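Side-chain contact in enterotoxin-like toxin X (Staphylococcus aureus, PDB 5U75), which helps the bacterium evade innate immunity by binding sialylated glycoproteins on human neutrophils and inhibiting phagocytosis and killing: residues Gly68-Ala73 against Ile104-Tyr109. Residues are numbered along the deposited sequence; the frame is centred on the assembly and turned at random.
Sequences GTYTVA and ISYGLY
Tyr70, on strand 61-72 of the beta-grasp domain, packs its ring against Tyr106 and Leu108 in the loop that follows helix 92-104. With CG anti to the backbone N (chi1 180°), the phenol reaches across to the loop and lies against it. CE1 of Tyr106 lies over one face of the Tyr70 ring, 3.6 Å from Tyr70 CD2; the two planes are inclined at 48°, an oblique pairing with centroids 5.3 Å apart. On the same side of the ring plane, the CD1 methyl of Leu108 approaches Tyr70 CE1 obliquely to 3.7 Å, while CG2 of Val72 lies over the opposite face. Tyr106 also rests on Phe156 and Leu158 of strand 151-160, while its hydroxyl is hydrogen-bonded to His103 ND1 in the helix.

The polar link is made through water. Tyr70 OH meets one water at 3.0 Å, which accepts a hydrogen bond from Tyr109 N, and a second, lying in the plane of the ring at its edge, which donates to Gly107 O at 2.7 Å. Gly107, first to leave helical backbone angles (phi 127°), closes the Schellman motif after helix 92-104, and its N bonds to Ile104 O at 2.9 Å.

The contact thus joins the turn after helix 92-104 to strand 61-72 by apolar ring packing, while two waters let the phenol of a buried tyrosine engage backbone groups of the loop that its hydroxyl does not bond directly.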
ATOM      1  N   GLY A  68       7.093  -5.269   6.756  1.00 16.19           N
ATOM      2  CA  GLY A  68       7.716  -5.972   5.651  1.00 16.21           C
ATOM      3  C   GLY A  68       9.064  -5.449   5.275  1.00 15.94           C
ATOM      4  O   GLY A  68       9.677  -4.661   6.009  1.00 16.15           O
ATOM      5  N   THR A  69       9.501  -5.885   4.098  1.00 15.71           N
ATOM      6  CA  THR A  69      10.795  -5.544   3.562  1.00 16.83           C
ATOM      7  C   THR A  69      10.700  -5.063   2.110  1.00 16.32           C
ATOM      8  O   THR A  69       9.862  -5.530   1.327  1.00 15.03           O
ATOM      9  CB  THR A  69      11.750  -6.765   3.618  1.00 17.04           C
ATOM     10  OG1 THR A  69      11.150  -7.874   2.964  1.00 16.91           O
ATOM     11  CG2 THR A  69      12.030  -7.152   5.068  1.00 18.52           C
ATOM     12  N   TYR A  70      11.569  -4.113   1.806  1.00 16.21           N
ATOM     13  CA  TYR A  70      11.794  -3.582   0.473  1.00 16.87           C
ATOM     14  C   TYR A  70      13.296  -3.758   0.230  1.00 16.95           C
ATOM     15  O   TYR A  70      14.109  -3.119   0.882  1.00 16.81           O
ATOM     16  CB  TYR A  70      11.411  -2.104   0.413  1.00 17.06           C
ATOM     17  CG  TYR A  70      11.602  -1.429  -0.926  1.00 18.53           C
ATOM     18  CD1 TYR A  70      11.138  -2.020  -2.105  1.00 19.92           C
ATOM     19  CD2 TYR A  70      12.214  -0.183  -1.025  1.00 19.84           C
ATOM     20  CE1 TYR A  70      11.300  -1.399  -3.333  1.00 20.14           C
ATOM     21  CE2 TYR A  70      12.365   0.441  -2.251  1.00 21.47           C
ATOM     22  CZ  TYR A  70      11.883  -0.172  -3.392  1.00 21.12           C
ATOM     23  OH  TYR A  70      12.040   0.445  -4.596  1.00 22.86           O
ATOM     24  N   THR A  71      13.646  -4.646  -0.693  1.00 18.60           N
ATOM     25  CA  THR A  71      15.047  -5.036  -0.887  1.00 18.93           C
ATOM     26  C   THR A  71      15.474  -4.482  -2.229  1.00 19.97           C
ATOM     27  O   THR A  71      14.872  -4.835  -3.230  1.00 21.75           O
ATOM     28  CB  THR A  71      15.194  -6.565  -0.840  1.00 19.15           C
ATOM     29  OG1 THR A  71      14.711  -7.057   0.410  1.00 19.63           O
ATOM     30  CG2 THR A  71      16.679  -6.990  -0.978  1.00 19.25           C
ATOM     31  N   VAL A  72      16.484  -3.611  -2.241  1.00 19.17           N
ATOM     32  CA  VAL A  72      16.960  -2.975  -3.468  1.00 19.48           C
ATOM     33  C   VAL A  72      18.369  -3.471  -3.756  1.00 19.21           C
ATOM     34  O   VAL A  72      19.268  -3.318  -2.914  1.00 18.49           O
ATOM     35  CB  VAL A  72      16.961  -1.446  -3.371  1.00 20.65           C
ATOM     36  CG1 VAL A  72      17.401  -0.823  -4.688  1.00 20.83           C
ATOM     37  CG2 VAL A  72      15.559  -0.934  -3.004  1.00 21.23           C
ATOM     38  N   ALA A  73      18.546  -4.080  -4.926  1.00 19.67           N
ATOM     39  CA  ALA A  73      19.841  -4.641  -5.343  1.00 18.65           C
ATOM     40  C   ALA A  73      20.471  -5.492  -4.234  1.00 17.78           C
ATOM     41  O   ALA A  73      21.659  -5.377  -3.936  1.00 18.13           O
ATOM     42  CB  ALA A  73      20.777  -3.528  -5.785  1.00 19.62           C
ATOM     43  N   ILE A 104       4.557   4.220  -1.443  1.00 16.54           N
ATOM     44  CA  ILE A 104       5.165   5.318  -2.179  1.00 17.34           C
ATOM     45  C   ILE A 104       5.879   6.289  -1.229  1.00 18.37           C
ATOM     46  O   ILE A 104       6.963   6.807  -1.579  1.00 18.15           O
ATOM     47  CB  ILE A 104       4.148   6.039  -3.118  1.00 17.55           C
ATOM     48  CG1 ILE A 104       3.808   5.127  -4.303  1.00 17.76           C
ATOM     49  CG2 ILE A 104       4.698   7.395  -3.605  1.00 19.03           C
ATOM     50  CD1 ILE A 104       2.678   5.614  -5.184  1.00 18.49           C
ATOM     51  N   SER A 105       5.319   6.505  -0.028  1.00 17.37           N
ATOM     52  CA  SER A 105       5.952   7.399   0.971  1.00 18.08           C
ATOM     53  C   SER A 105       7.330   6.957   1.486  1.00 19.12           C
ATOM     54  O   SER A 105       8.010   7.765   2.121  1.00 19.71           O
ATOM     55  CB  SER A 105       5.020   7.649   2.180  1.00 18.05           C
ATOM     56  OG  SER A 105       5.006   6.550   3.083  1.00 16.38           O
ATOM     57  N   TYR A 106       7.734   5.693   1.282  1.00 18.75           N
ATOM     58  CA  TYR A 106       9.138   5.304   1.553  1.00 19.17           C
ATOM     59  C   TYR A 106      10.002   5.169   0.295  1.00 20.19           C
ATOM     60  O   TYR A 106      11.202   4.889   0.404  1.00 21.80           O
ATOM     61  CB  TYR A 106       9.242   4.032   2.404  1.00 18.35           C
ATOM     62  CG  TYR A 106       8.766   2.744   1.765  1.00 17.79           C
ATOM     63  CD1 TYR A 106       9.456   2.164   0.680  1.00 17.99           C
ATOM     64  CD2 TYR A 106       7.666   2.064   2.272  1.00 17.26           C
ATOM     65  CE1 TYR A 106       9.027   0.990   0.115  1.00 17.08           C
ATOM     66  CE2 TYR A 106       7.245   0.866   1.714  1.00 17.07           C
ATOM     67  CZ  TYR A 106       7.939   0.347   0.634  1.00 17.38           C
ATOM     68  OH  TYR A 106       7.539  -0.814   0.070  1.00 18.71           O
ATOM     69  N   GLY A 107       9.397   5.303  -0.879  1.00 20.81           N
ATOM     70  CA  GLY A 107      10.128   5.207  -2.140  1.00 21.02           C
ATOM     71  C   GLY A 107       9.611   4.225  -3.170  1.00 21.29           C
ATOM     72  O   GLY A 107      10.186   4.140  -4.258  1.00 21.65           O
ATOM     73  N   LEU A 108       8.537   3.483  -2.876  1.00 20.44           N
ATOM     74  CA  LEU A 108       8.005   2.551  -3.872  1.00 20.01           C
ATOM     75  C   LEU A 108       7.553   3.314  -5.127  1.00 20.07           C
ATOM     76  O   LEU A 108       7.058   4.435  -5.042  1.00 18.66           O
ATOM     77  CB  LEU A 108       6.873   1.668  -3.328  1.00 19.86           C
ATOM     78  CG  LEU A 108       6.603   0.406  -4.164  1.00 20.10           C
ATOM     79  CD1 LEU A 108       7.714  -0.633  -3.996  1.00 20.16           C
ATOM     80  CD2 LEU A 108       5.262  -0.215  -3.824  1.00 20.77           C
ATOM     81  N   TYR A 109       7.803   2.716  -6.283  1.00 19.71           N
ATOM     82  CA  TYR A 109       7.428   3.277  -7.601  1.00 21.36           C
ATOM     83  C   TYR A 109       8.134   4.564  -8.018  1.00 24.21           C
ATOM     84  O   TYR A 109       7.671   5.242  -8.950  1.00 25.96           O
ATOM     85  CB  TYR A 109       5.900   3.453  -7.753  1.00 20.50           C
ATOM     86  CG  TYR A 109       5.073   2.212  -7.567  1.00 19.96           C
ATOM     87  CD1 TYR A 109       5.489   0.972  -8.062  1.00 20.09           C
ATOM     88  CD2 TYR A 109       3.838   2.275  -6.938  1.00 19.01           C
ATOM     89  CE1 TYR A 109       4.717  -0.154  -7.904  1.00 19.30           C
ATOM     90  CE2 TYR A 109       3.061   1.151  -6.779  1.00 18.86           C
ATOM     91  CZ  TYR A 109       3.495  -0.065  -7.254  1.00 19.37           C
ATOM     92  OH  TYR A 109       2.704  -1.162  -7.089  1.00 18.07           O
TER
HETATM   93  O   HOH W   1       9.730   0.557  -6.443  1.00 20.73           O
HETATM   94  O   HOH W   2      12.471   2.858  -4.917  1.00 28.77           O